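Local coordinates for p450 cytochrome, putative (Rippkaea orientalis, PDB 6Y01), which probably binds and carries the molybdenum cofactor (Moco) as a four-chain Rossmann-fold carrier protein, at residues His61-Ala66 / Asp87-Ala92; Thr95-Gly98 / Asn103-Val106; Val112-Ile117 / Ser123-Ala128; Pro134-Asn139 / Lys170-Val175; Leu147-Asn150 / Gln155-Ile158. All coordinates share one frame; numbering follows the deposited sequence.

Contact 1 (His61-Ala66 / Asp87-Ala92)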
loop_
_atom_site.group_PDB
_atom_site.type_symbol
_atom_site.label_atom_id
_atom_site.label_comp_id
_atom_site.label_asym_id
_atom_site.label_seq_id
_atom_site.Cartn_x
_atom_site.Cartn_y
_atom_site.Cartn_z
ATOM N N HIS D 61 3.531 -24.651 6.759
ATOM C CA HIS D 61 2.894 -25.951 7.106
ATOM C C HIS D 61 1.442 -26.004 6.612
ATOM O O HIS D 61 0.998 -27.034 6.084
ATOM C CB HIS D 61 2.978 -26.196 8.606
ATOM C CG HIS D 61 4.265 -26.672 9.115
ATOM N ND1 HIS D 61 5.438 -25.970 9.047
ATOM C CD2 HIS D 61 4.570 -27.859 9.700
ATOM C CE1 HIS D 61 6.430 -26.706 9.543
ATOM N NE2 HIS D 61 5.896 -27.833 9.998
ATOM N N ALA D 62 0.688 -24.888 6.745
ATOM C CA ALA D 62 -0.655 -24.841 6.215
ATOM C C ALA D 62 -0.627 -25.065 4.695
ATOM O O ALA D 62 -1.458 -25.818 4.155
ATOM C CB ALA D 62 -1.302 -23.515 6.575
ATOM N N SER D 63 0.258 -24.396 3.980
ATOM C CA SER D 63 0.333 -24.472 2.512
ATOM C C SER D 63 0.684 -25.906 2.116
ATOM O O SER D 63 0.063 -26.434 1.181
ATOM C CB SER D 63 1.337 -23.493 1.933
ATOM O OG SER D 63 0.853 -22.193 2.124
ATOM N N GLN D 64 1.650 -26.528 2.785
ATOM C CA GLN D 64 2.002 -27.925 2.472
ATOM C C GLN D 64 0.802 -28.827 2.766
ATOM O O GLN D 64 0.593 -29.811 2.037
ATOM C CB GLN D 64 3.242 -28.338 3.239
ATOM C CG GLN D 64 4.521 -27.694 2.708
ATOM C CD GLN D 64 5.801 -28.314 3.196
ATOM O OE1 GLN D 64 5.835 -29.499 3.581
ATOM N NE2 GLN D 64 6.915 -27.611 3.103
ATOM N N GLY D 65 0.070 -28.605 3.837
ATOM C CA GLY D 65 -1.138 -29.377 4.150
ATOM C C GLY D 65 -2.165 -29.307 3.040
ATOM O O GLY D 65 -2.713 -30.322 2.600
ATOM N N ALA D 66 -2.427 -28.094 2.566
ATOM C CA ALA D 66 -3.408 -27.873 1.509
ATOM C C ALA D 66 -2.918 -28.588 0.251
ATOM O O ALA D 66 -3.731 -29.206 -0.453
ATOM C CB ALA D 66 -3.659 -26.378 1.263
ATOM N N ASP D 87 7.522 -23.799 -2.817
ATOM C CA ASP D 87 6.855 -24.607 -3.825
ATOM C C ASP D 87 5.441 -24.907 -3.406
ATOM O O ASP D 87 4.681 -25.295 -4.262
ATOM C CB ASP D 87 7.560 -25.982 -3.974
ATOM C CG ASP D 87 8.867 -25.917 -4.738
ATOM O OD1 ASP D 87 9.179 -24.857 -5.346
ATOM O OD2 ASP D 87 9.549 -26.954 -4.774
ATOM N N ALA D 88 5.068 -24.729 -2.139
ATOM C CA ALA D 88 3.684 -25.050 -1.702
ATOM C C ALA D 88 2.673 -23.920 -1.964
ATOM O O ALA D 88 1.466 -24.134 -1.754
ATOM C CB ALA D 88 3.658 -25.412 -0.267
ATOM N N VAL D 89 3.157 -22.811 -2.525
ATOM C CA VAL D 89 2.290 -21.671 -2.889
ATOM C C VAL D 89 2.022 -21.738 -4.373
ATOM O O VAL D 89 2.993 -21.619 -5.164
ATOM C CB VAL D 89 2.971 -20.335 -2.555
ATOM C CG1 VAL D 89 2.146 -19.136 -3.137
ATOM C CG2 VAL D 89 3.230 -20.218 -1.051
ATOM N N ASP D 90 0.775 -21.878 -4.784
ATOM C CA ASP D 90 0.431 -21.976 -6.238
ATOM C C ASP D 90 0.404 -20.593 -6.909
ATOM O O ASP D 90 0.865 -20.448 -8.044
ATOM C CB ASP D 90 -0.946 -22.593 -6.429
ATOM C CG ASP D 90 -1.032 -24.030 -5.983
ATOM O OD1 ASP D 90 -0.045 -24.779 -6.197
ATOM O OD2 ASP D 90 -2.045 -24.409 -5.350
ATOM N N ILE D 91 -0.149 -19.597 -6.191
ATOM C CA ILE D 91 -0.343 -18.247 -6.746
ATOM C C ILE D 91 0.359 -17.250 -5.824
ATOM O O ILE D 91 -0.047 -17.110 -4.685
ATOM C CB ILE D 91 -1.848 -17.904 -6.853
ATOM C CG1 ILE D 91 -2.620 -18.919 -7.706
ATOM C CG2 ILE D 91 -2.036 -16.448 -7.345
ATOM C CD1 ILE D 91 -2.181 -18.967 -9.123
ATOM N N ALA D 92 1.430 -16.686 -6.306
ATOM C CA ALA D 92 2.238 -15.704 -5.564
ATOM C C ALA D 92 1.800 -14.297 -5.959
ATOM O O ALA D 92 2.114 -13.818 -7.054
ATOM C CB ALA D 92 3.696 -15.924 -5.854
#

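Contact 2 (Thr95-Gly98 / Asn103-Val106)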
loop_
_atom_site.group_PDB
_atom_site.type_symbol
_atom_site.label_atom_id
_atom_site.label_comp_id
_atom_site.label_asym_id
_atom_site.label_seq_id
_atom_site.Cartn_x
_atom_site.Cartn_y
_atom_site.Cartn_z
ATOM N N THR D 95 3.529 -8.130 -3.505
ATOM C CA THR D 95 2.953 -6.799 -3.177
ATOM C C THR D 95 4.009 -5.710 -3.132
ATOM O O THR D 95 3.619 -4.563 -3.363
ATOM C CB THR D 95 2.159 -6.825 -1.877
ATOM O OG1 THR D 95 3.003 -6.872 -0.750
ATOM C CG2 THR D 95 1.103 -7.903 -1.877
ATOM N N GLY D 96 5.213 -5.981 -2.708
ATOM C CA GLY D 96 6.222 -4.972 -2.471
ATOM C C GLY D 96 5.806 -4.013 -1.332
ATOM O O GLY D 96 6.324 -2.906 -1.304
ATOM N N LEU D 97 4.911 -4.437 -0.441
ATOM C CA LEU D 97 4.377 -3.542 0.598
ATOM C C LEU D 97 4.911 -3.838 1.987
ATOM O O LEU D 97 4.538 -3.120 2.928
ATOM C CB LEU D 97 2.864 -3.689 0.646
ATOM C CG LEU D 97 2.097 -3.389 -0.629
ATOM C CD1 LEU D 97 0.632 -3.709 -0.363
ATOM C CD2 LEU D 97 2.259 -1.976 -1.086
ATOM N N GLY D 98 5.819 -4.786 2.138
ATOM C CA GLY D 98 6.238 -5.158 3.488
ATOM C C GLY D 98 5.064 -5.568 4.367
ATOM O O GLY D 98 4.086 -6.139 3.906
ATOM N N ASN D 103 -3.082 -6.079 5.601
ATOM C CA ASN D 103 -4.467 -5.644 5.404
ATOM C C ASN D 103 -5.073 -6.370 4.198
ATOM O O ASN D 103 -6.251 -6.667 4.209
ATOM C CB ASN D 103 -4.604 -4.105 5.313
ATOM C CG ASN D 103 -5.985 -3.644 5.770
ATOM O OD1 ASN D 103 -6.518 -4.029 6.818
ATOM N ND2 ASN D 103 -6.558 -2.738 5.005
ATOM N N ILE D 104 -4.266 -6.645 3.170
ATOM C CA ILE D 104 -4.760 -7.392 2.001
ATOM C C ILE D 104 -5.134 -8.798 2.424
ATOM O O ILE D 104 -6.202 -9.282 2.004
ATOM C CB ILE D 104 -3.685 -7.433 0.902
ATOM C CG1 ILE D 104 -3.305 -6.007 0.482
ATOM C CG2 ILE D 104 -4.190 -8.270 -0.266
ATOM C CD1 ILE D 104 -2.210 -5.956 -0.517
ATOM N N ASN D 105 -4.306 -9.400 3.285
ATOM C CA ASN D 105 -4.612 -10.779 3.731
ATOM C C ASN D 105 -6.009 -10.829 4.334
ATOM O O ASN D 105 -6.791 -11.709 4.109
ATOM C CB ASN D 105 -3.617 -11.285 4.788
ATOM C CG ASN D 105 -2.178 -11.381 4.305
ATOM O OD1 ASN D 105 -1.920 -11.155 3.190
ATOM N ND2 ASN D 105 -1.219 -11.620 5.209
ATOM N N VAL D 106 -6.294 -9.823 5.192
ATOM C CA VAL D 106 -7.569 -9.875 5.955
ATOM C C VAL D 106 -8.744 -9.454 5.103
ATOM O O VAL D 106 -9.802 -10.081 5.198
ATOM C CB VAL D 106 -7.480 -9.242 7.333
ATOM C CG1 VAL D 106 -6.315 -9.839 8.147
ATOM C CG2 VAL D 106 -7.415 -7.766 7.203
#

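Contact 3 (Val112-Ile117 / Ser123-Ala128)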
loop_
_atom_site.group_PDB
_atom_site.type_symbol
_atom_site.label_atom_id
_atom_site.label_comp_id
_atom_site.label_asym_id
_atom_site.label_seq_id
_atom_site.Cartn_x
_atom_site.Cartn_y
_atom_site.Cartn_z
ATOM N N VAL D 112 -10.648 -15.542 8.856
ATOM C CA VAL D 112 -9.222 -15.491 9.211
ATOM C C VAL D 112 -9.049 -16.410 10.414
ATOM O O VAL D 112 -9.805 -16.299 11.396
ATOM C CB VAL D 112 -8.794 -14.040 9.575
ATOM C CG1 VAL D 112 -7.388 -14.018 10.120
ATOM C CG2 VAL D 112 -8.911 -13.113 8.379
ATOM N N ILE D 113 -8.104 -17.349 10.310
ATOM C CA ILE D 113 -7.718 -18.185 11.452
ATOM C C ILE D 113 -6.322 -17.789 11.893
ATOM O O ILE D 113 -5.385 -17.750 11.058
ATOM C CB ILE D 113 -7.716 -19.683 11.087
ATOM C CG1 ILE D 113 -9.061 -20.141 10.517
ATOM C CG2 ILE D 113 -7.283 -20.489 12.284
ATOM C CD1 ILE D 113 -9.060 -21.564 9.990
ATOM N N ALA D 114 -6.195 -17.513 13.184
ATOM C CA ALA D 114 -4.895 -17.269 13.798
ATOM C C ALA D 114 -4.505 -18.560 14.495
ATOM O O ALA D 114 -5.102 -18.929 15.513
ATOM C CB ALA D 114 -4.933 -16.099 14.775
ATOM N N CYS D 115 -3.488 -19.198 13.932
ATOM C CA CYS D 115 -2.988 -20.478 14.419
ATOM C C CYS D 115 -1.682 -20.204 15.134
ATOM O O CYS D 115 -0.637 -20.071 14.498
ATOM C CB CYS D 115 -2.859 -21.425 13.222
ATOM S SG CYS D 115 -2.265 -23.057 13.599
ATOM N N GLY D 116 -1.756 -20.100 16.455
ATOM C CA GLY D 116 -0.668 -19.604 17.294
ATOM C C GLY D 116 -0.713 -18.085 17.397
ATOM O O GLY D 116 -1.602 -17.421 16.869
ATOM N N ILE D 117 0.273 -17.523 18.046
ATOM C CA ILE D 117 0.307 -16.059 18.321
ATOM C C ILE D 117 1.737 -15.581 18.215
ATOM O O ILE D 117 2.693 -16.314 18.438
ATOM C CB ILE D 117 -0.316 -15.776 19.693
ATOM C CG1 ILE D 117 -0.637 -14.290 19.837
ATOM C CG2 ILE D 117 0.615 -16.282 20.766
ATOM C CD1 ILE D 117 -1.810 -13.867 18.952
ATOM N N SER D 123 -1.132 -8.317 14.825
ATOM C CA SER D 123 -1.487 -7.195 13.915
ATOM C C SER D 123 -2.592 -7.633 12.958
ATOM O O SER D 123 -3.531 -6.877 12.727
ATOM C CB SER D 123 -0.296 -6.618 13.181
ATOM O OG SER D 123 0.110 -7.374 12.041
ATOM N N GLU D 124 -2.483 -8.852 12.386
ATOM C CA GLU D 124 -3.498 -9.306 11.436
ATOM C C GLU D 124 -4.847 -9.547 12.094
ATOM O O GLU D 124 -5.867 -9.191 11.506
ATOM C CB GLU D 124 -3.025 -10.591 10.729
ATOM C CG GLU D 124 -1.932 -10.252 9.795
ATOM C CD GLU D 124 -1.558 -11.202 8.751
ATOM O OE1 GLU D 124 -2.528 -11.927 8.257
ATOM O OE2 GLU D 124 -0.400 -11.121 8.306
ATOM N N VAL D 125 -4.848 -10.165 13.261
ATOM C CA VAL D 125 -6.129 -10.365 13.982
ATOM C C VAL D 125 -6.769 -9.005 14.274
ATOM O O VAL D 125 -7.950 -8.872 14.061
ATOM C CB VAL D 125 -5.924 -11.168 15.251
ATOM C CG1 VAL D 125 -7.164 -11.182 16.119
ATOM C CG2 VAL D 125 -5.506 -12.608 14.920
ATOM N N ALA D 126 -5.970 -8.064 14.760
ATOM C CA ALA D 126 -6.505 -6.730 15.086
ATOM C C ALA D 126 -7.123 -6.099 13.836
ATOM O O ALA D 126 -8.245 -5.546 13.911
ATOM C CB ALA D 126 -5.429 -5.879 15.719
ATOM N N LEU D 127 -6.400 -6.125 12.716
ATOM C CA LEU D 127 -6.915 -5.560 11.443
ATOM C C LEU D 127 -8.178 -6.291 10.981
ATOM O O LEU D 127 -9.101 -5.693 10.495
ATOM C CB LEU D 127 -5.834 -5.577 10.359
ATOM C CG LEU D 127 -4.658 -4.633 10.583
ATOM C CD1 LEU D 127 -3.520 -4.939 9.595
ATOM C CD2 LEU D 127 -5.095 -3.206 10.452
ATOM N N ALA D 128 -8.172 -7.633 11.075
ATOM C CA ALA D 128 -9.367 -8.374 10.672
ATOM C C ALA D 128 -10.571 -7.967 11.511
ATOM O O ALA D 128 -11.644 -7.703 10.952
ATOM C CB ALA D 128 -9.107 -9.868 10.802
#

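Contact 4 (Pro134-Asn139 / Lys170-Val175)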
loop_
_atom_site.group_PDB
_atom_site.type_symbol
_atom_site.label_atom_id
_atom_site.label_comp_id
_atom_site.label_asym_id
_atom_site.label_seq_id
_atom_site.Cartn_x
_atom_site.Cartn_y
_atom_site.Cartn_z
ATOM N N PRO D 134 -14.781 -12.173 10.166
ATOM C CA PRO D 134 -14.815 -13.261 11.135
ATOM C C PRO D 134 -13.407 -13.780 11.418
ATOM O O PRO D 134 -12.616 -14.016 10.468
ATOM C CB PRO D 134 -15.651 -14.363 10.452
ATOM C CG PRO D 134 -16.362 -13.661 9.362
ATOM C CD PRO D 134 -15.468 -12.504 8.920
ATOM N N VAL D 135 -13.114 -13.950 12.704
ATOM C CA VAL D 135 -11.791 -14.390 13.163
ATOM C C VAL D 135 -11.962 -15.563 14.100
ATOM O O VAL D 135 -12.754 -15.489 15.029
ATOM C CB VAL D 135 -10.994 -13.282 13.846
ATOM C CG1 VAL D 135 -9.693 -13.828 14.420
ATOM C CG2 VAL D 135 -10.736 -12.137 12.899
ATOM N N ILE D 136 -11.165 -16.611 13.834
ATOM C CA ILE D 136 -11.086 -17.780 14.716
ATOM C C ILE D 136 -9.690 -17.843 15.295
ATOM O O ILE D 136 -8.706 -17.862 14.530
ATOM C CB ILE D 136 -11.420 -19.067 13.960
ATOM C CG1 ILE D 136 -12.811 -18.996 13.338
ATOM C CG2 ILE D 136 -11.259 -20.257 14.873
ATOM C CD1 ILE D 136 -13.103 -20.136 12.370
ATOM N N LEU D 137 -9.594 -17.913 16.616
ATOM C CA LEU D 137 -8.303 -18.105 17.297
ATOM C C LEU D 137 -8.130 -19.579 17.635
ATOM O O LEU D 137 -8.978 -20.168 18.280
ATOM C CB LEU D 137 -8.258 -17.253 18.564
ATOM C CG LEU D 137 -8.546 -15.760 18.355
ATOM C CD1 LEU D 137 -8.494 -15.038 19.713
ATOM C CD2 LEU D 137 -7.571 -15.148 17.397
ATOM N N LEU D 138 -6.994 -20.104 17.241
ATOM C CA LEU D 138 -6.579 -21.494 17.577
ATOM C C LEU D 138 -5.207 -21.405 18.240
ATOM O O LEU D 138 -4.171 -21.385 17.551
ATOM C CB LEU D 138 -6.611 -22.348 16.304
ATOM C CG LEU D 138 -6.261 -23.800 16.537
ATOM C CD1 LEU D 138 -7.342 -24.538 17.284
ATOM C CD2 LEU D 138 -6.053 -24.445 15.192
ATOM N N ASN D 139 -5.212 -21.194 19.558
ATOM C CA ASN D 139 -3.958 -20.962 20.285
ATOM C C ASN D 139 -4.159 -21.244 21.755
ATOM O O ASN D 139 -5.300 -21.478 22.182
ATOM C CB ASN D 139 -3.407 -19.549 20.076
ATOM C CG ASN D 139 -4.245 -18.453 20.677
ATOM O OD1 ASN D 139 -4.680 -18.544 21.832
ATOM N ND2 ASN D 139 -4.510 -17.463 19.853
ATOM N N LYS D 170 -18.062 -23.305 8.571
ATOM C CA LYS D 170 -19.329 -23.698 7.937
ATOM C C LYS D 170 -20.493 -22.905 8.525
ATOM O O LYS D 170 -21.356 -22.477 7.771
ATOM C CB LYS D 170 -19.525 -25.206 8.065
ATOM C CG LYS D 170 -18.584 -25.986 7.174
ATOM C CD LYS D 170 -18.682 -27.442 7.353
ATOM C CE LYS D 170 -17.741 -28.135 6.389
ATOM N NZ LYS D 170 -17.504 -29.538 6.810
ATOM N N SER D 171 -20.520 -22.705 9.847
ATOM C CA SER D 171 -21.621 -21.936 10.479
ATOM C C SER D 171 -21.546 -20.466 10.052
ATOM O O SER D 171 -22.620 -19.841 9.841
ATOM C CB SER D 171 -21.643 -22.117 11.958
ATOM O OG SER D 171 -20.508 -21.521 12.527
ATOM N N ILE D 172 -20.341 -19.923 9.913
ATOM C CA ILE D 172 -20.134 -18.496 9.557
ATOM C C ILE D 172 -20.564 -18.254 8.114
ATOM O O ILE D 172 -21.317 -17.293 7.848
ATOM C CB ILE D 172 -18.672 -18.084 9.790
ATOM C CG1 ILE D 172 -18.376 -18.055 11.299
ATOM C CG2 ILE D 172 -18.362 -16.742 9.123
ATOM C CD1 ILE D 172 -16.927 -18.082 11.647
ATOM N N ILE D 173 -20.091 -19.072 7.187
ATOM C CA ILE D 173 -20.340 -18.801 5.756
ATOM C C ILE D 173 -21.795 -19.164 5.420
ATOM O O ILE D 173 -22.322 -18.590 4.469
ATOM C CB ILE D 173 -19.250 -19.410 4.845
ATOM C CG1 ILE D 173 -19.276 -20.933 4.811
ATOM C CG2 ILE D 173 -17.873 -18.873 5.253
ATOM C CD1 ILE D 173 -18.097 -21.545 4.038
ATOM N N THR D 174 -22.467 -19.979 6.241
ATOM C CA THR D 174 -23.922 -20.269 6.067
ATOM C C THR D 174 -24.765 -19.051 6.429
ATOM O O THR D 174 -25.768 -18.818 5.725
ATOM C CB THR D 174 -24.404 -21.493 6.854
ATOM O OG1 THR D 174 -24.194 -21.274 8.249
ATOM C CG2 THR D 174 -23.695 -22.756 6.417
ATOM N N VAL D 175 -24.379 -18.307 7.477
ATOM C CA VAL D 175 -25.079 -17.075 7.981
ATOM C C VAL D 175 -24.881 -15.921 6.996
ATOM O O VAL D 175 -25.817 -15.106 6.820
ATOM C CB VAL D 175 -24.544 -16.632 9.362
ATOM C CG1 VAL D 175 -24.986 -15.226 9.749
ATOM C CG2 VAL D 175 -24.922 -17.598 10.465
#

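Contact 5 (Leu147-Asn150 / Gln155-Ile158)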
loop_
_atom_site.group_PDB
_atom_site.type_symbol
_atom_site.label_atom_id
_atom_site.label_comp_id
_atom_site.label_asym_id
_atom_site.label_seq_id
_atom_site.Cartn_x
_atom_site.Cartn_y
_atom_site.Cartn_z
ATOM N N LEU D 147 -8.242 -10.287 25.481
ATOM C CA LEU D 147 -8.085 -8.933 24.915
ATOM C C LEU D 147 -8.942 -8.771 23.652
ATOM O O LEU D 147 -9.683 -7.784 23.518
ATOM C CB LEU D 147 -6.614 -8.684 24.610
ATOM C CG LEU D 147 -6.308 -7.282 24.077
ATOM C CD1 LEU D 147 -6.841 -6.154 24.980
ATOM C CD2 LEU D 147 -4.806 -7.126 23.943
ATOM N N PHE D 148 -8.865 -9.733 22.733
ATOM C CA PHE D 148 -9.631 -9.630 21.479
ATOM C C PHE D 148 -11.138 -9.772 21.726
ATOM O O PHE D 148 -11.908 -9.127 21.020
ATOM C CB PHE D 148 -9.101 -10.636 20.458
ATOM C CG PHE D 148 -7.812 -10.192 19.845
ATOM C CD1 PHE D 148 -7.689 -8.931 19.277
ATOM C CD2 PHE D 148 -6.724 -11.038 19.800
ATOM C CE1 PHE D 148 -6.523 -8.519 18.692
ATOM C CE2 PHE D 148 -5.544 -10.638 19.207
ATOM C CZ PHE D 148 -5.454 -9.382 18.642
ATOM N N ALA D 149 -11.552 -10.604 22.674
ATOM C CA ALA D 149 -12.982 -10.734 23.017
ATOM C C ALA D 149 -13.473 -9.360 23.500
ATOM O O ALA D 149 -14.526 -8.900 23.067
ATOM C CB ALA D 149 -13.200 -11.803 24.071
ATOM N N ASN D 150 -12.683 -8.690 24.331
ATOM C CA ASN D 150 -13.080 -7.372 24.882
ATOM C C ASN D 150 -13.175 -6.331 23.750
ATOM O O ASN D 150 -14.215 -5.655 23.632
ATOM C CB ASN D 150 -12.097 -6.885 25.939
ATOM C CG ASN D 150 -12.110 -7.701 27.209
ATOM O OD1 ASN D 150 -13.009 -8.514 27.431
ATOM N ND2 ASN D 150 -11.116 -7.480 28.060
ATOM N N GLN D 155 -17.021 -10.766 19.303
ATOM C CA GLN D 155 -17.263 -11.272 17.921
ATOM C C GLN D 155 -16.210 -12.318 17.500
ATOM O O GLN D 155 -16.488 -13.109 16.666
ATOM C CB GLN D 155 -17.396 -10.094 16.954
ATOM C CG GLN D 155 -18.603 -9.234 17.294
ATOM C CD GLN D 155 -19.911 -10.013 17.344
ATOM O OE1 GLN D 155 -20.318 -10.640 16.356
ATOM N NE2 GLN D 155 -20.545 -10.052 18.518
ATOM N N VAL D 156 -15.057 -12.322 18.099
ATOM C CA VAL D 156 -14.016 -13.325 17.825
ATOM C C VAL D 156 -14.477 -14.712 18.299
ATOM O O VAL D 156 -15.168 -14.843 19.291
ATOM C CB VAL D 156 -12.718 -12.861 18.489
ATOM C CG1 VAL D 156 -12.769 -12.995 19.990
ATOM C CG2 VAL D 156 -11.544 -13.596 17.934
ATOM N N TRP D 157 -14.079 -15.739 17.578
ATOM C CA TRP D 157 -14.362 -17.151 17.943
ATOM C C TRP D 157 -13.087 -17.826 18.436
ATOM O O TRP D 157 -12.019 -17.549 17.911
ATOM C CB TRP D 157 -14.891 -17.921 16.738
ATOM C CG TRP D 157 -16.348 -17.702 16.492
ATOM C CD1 TRP D 157 -17.408 -18.390 17.023
ATOM C CD2 TRP D 157 -16.895 -16.788 15.552
ATOM N NE1 TRP D 157 -18.584 -17.921 16.505
ATOM C CE2 TRP D 157 -18.296 -16.931 15.600
ATOM C CE3 TRP D 157 -16.326 -15.849 14.701
ATOM C CZ2 TRP D 157 -19.141 -16.155 14.819
ATOM C CZ3 TRP D 157 -17.164 -15.067 13.937
ATOM C CH2 TRP D 157 -18.546 -15.235 13.977
ATOM N N ILE D 158 -13.222 -18.697 19.411
ATOM C CA ILE D 158 -12.112 -19.489 19.976
ATOM C C ILE D 158 -12.341 -20.954 19.599
ATOM O O ILE D 158 -13.339 -21.526 20.003
ATOM C CB ILE D 158 -12.018 -19.348 21.501
ATOM C CG1 ILE D 158 -12.056 -17.880 21.924
ATOM C CG2 ILE D 158 -10.774 -20.068 22.003
ATOM C CD1 ILE D 158 -10.933 -17.068 21.437
#

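Contact 1 (His61-Ala66 / Asp87-Ala92)
A88 sets its single methyl against the flank of helix 58-68, touching S63 and Q64. In this Rossmann-fold protein that helix connects the parallel strands 48-51 and 73-77, and A88 belongs to the loop that leads into the edge strand 91-94. The A88 methyl meets two side chains of the helix: CB of A88 is 3.7 Å from CB of S63 and 3.8 Å from CG of Q64. The helix backbone is just as near, with Q64 N also 3.8 Å from A88 CB. Such closeness, with the CA atoms of Q64 and A88 only 5.3 Å apart, suits small residues, and alanine and serine supply them. V89 adds a looser touch, its CG2 lying 4.4 Å from S63 OG.

No hydrogen bond crosses the interface; the polar ends of S63 and Q64 are engaged along the helix. With chi1 at -68°, S63 holds OG beside its own backbone N and bonds to the carbonyl of M59 one turn earlier; Q64 NE2 bonds instead to the side-chain OE2 of E60, while the aliphatic CG of Q64 does the touching. Further out, the carboxylate of D90 forms a salt bridge with K67 of the same helix. One hydroxyl of strand 73-77 grips the loop twice: T73 OG1 is hydrogen-bonded to both A88 O and D90 N.

Contact 2 (Thr95-Gly98 / Asn103-Val106)
I104 of helix 102-108 reaches back to T95 and L97, in the loop that follows strand 91-94 of the Rossmann fold. That loop is shaped by an ST turn: T95 OG1 accepts a hydrogen bond from L97 N at 3.1 Å, with an angle of 151° at the hydrogen. The same hydroxyl is also bonded to L77 O, so the polar branch of T95 is turned inward to the backbone and its methyl is left to face the helix. G96, at positive phi, lets the chain turn between T95 and L97.

Along the helix, I104 is the one residue of the segment that touches the loop segment. Its chain is extended (chi2 176°), which places CD1 at the end of a long apolar arm. Isoleucine suits the place, since the arm must span a wide gap: the CA atoms of T95 and I104 are 9.3 Å apart. Other copies add to this apolar cluster, in which T95, L97 and I104 are all buried: I104 also packs on I93 of the second subunit, and L97 on L97 of the second and third subunits. Within the chain, the I104 CD1 methyl approaches T95 CG2 tip to tip at 4.1 Å, and it lies closer, 3.6 Å, to L97 CD1, the leucine and isoleucine side chains meeting nearly at right angles.

Contact 3 (Val112-Ile117 / Ser123-Ala128)
The backbone N of A128 donates a 2.8 Å hydrogen bond to E124 O, one turn earlier in helix 119-130, part of the helix from which the A128 methyl faces strand 111-115. There CB of A128 meets CG2 of V112 at 4.1 Å. One helical turn back, V125 presses CG2 to within 3.5 Å of A114 CB, the tighter of the two touches. In V125 the first torsion (chi1 170°) turns CG1 anti to the backbone N and places CG2 beside that N, on the side facing A114. Each pair joins a branched valine to a small alanine, with the roles exchanged between strand and helix: a larger side chain on one element meets a small one on the other, so helix and sheet can lie close.

This is the strand-helix half of a beta-alpha-beta crossover. V112 and A114 point toward the helix while I113, between them, points to the other side of the sheet. V125 and A128 also rest on V135 of the neighbouring strand 135-138, and helix 102-108 flanks A128 through V106.

Contact 4 (Pro134-Asn139 / Lys170-Val175)
P134 and I172 make the closer of two apolar touches that fasten the C-terminal helix 162-176 to strand 135-138. The proline ring stands just before the strand, and its CG lies 3.7 Å from CG2 of I172, with CB of P134 at 3.8 Å from the same methyl. The two side chains cross obliquely. Proline suits this spot: it offers a rigid hydrocarbon surface, and the N-H it lacks is not needed, since its backbone bond to V112 of the neighbouring strand 111-115 can use only the carbonyl.

V135 points to the opposite side of the sheet, toward helix 119-130. I136 returns to the side of the C-terminal helix, and its CD1 comes 4.4 Å from CD1 of I172, a looser touch. With chi1 at -69°, CG2 of I172 is anti to the backbone N and lies by the proline, while CG1, extended at chi2 162°, carries CD1 to a place beside both residues, 4.1 Å from P134 CB and next to I136 CD1. W157 of the neighbouring strand packs on P134, I136 and I172 alike, and I136 is further covered by L168 and I169.

No polar atom takes part between the two segments. This part of the attachment rests on partly buried hydrocarbon and on shape, without the directional constraint of a hydrogen bond.

Contact 5 (Leu147-Asn150 / Gln155-Ile158)
A chi1 of 72° puts CG1 of V156 between its backbone N and carbonyl carbon, a crowded position, and from there the methyl meets the helix at F148 and A149. F148 has chi1 -76°; its CB faces V156, but the ring swings off in another direction. The touching is thus done largely against helix backbone: V156 CG1 lies 3.8 Å from A149 CA and 4.0 Å from F148 C. The side chains follow a little further off, A149 CB at 4.3 Å and F148 CB at 4.4 Å from V156 CG1. Because A149 is small, the valine can come this near to the main chain, and the CA atoms of A149 and V156 are 5.9 Å apart.

The pair joins helix 142-151 to V156, beside W157 of the edge strand, in the last beta-alpha-beta unit of the parallel Rossmann sheet. V156 also packs on V135 and L137 of the adjoining strand, so it fills the layer between helix and sheet. The F148 ring goes instead to helix 119-130 and to L122 of the fourth subunit. S152 OG bonds to F148 O and, weakly, to the backbone N of Q155 and V156.

How the contacts relate
Contacts 3, 4 and 5 form a continuous block at one end of the sheet, their centres 11 to 12 Å apart. Strand 135-138 is central: V112 O and I136 N are 2.8 Å apart on one edge, V135 O and W157 N 2.9 Å on the other. Contact 5 is nested in the loop contact 4 closes, and its F148 CE2 reaches V125 CG1 of contact 3 at 3.5 Å. Contact 2 joins them through helix 102-108, about 14 Å from contact 3 between centres. Contact 1 sits at the far edge, its centre about 28 Å from contact 5's. Contacts 1 and 2 meet the second subunit; contact 2 also meets the third and fourth, contacts 3 and 5 the fourth.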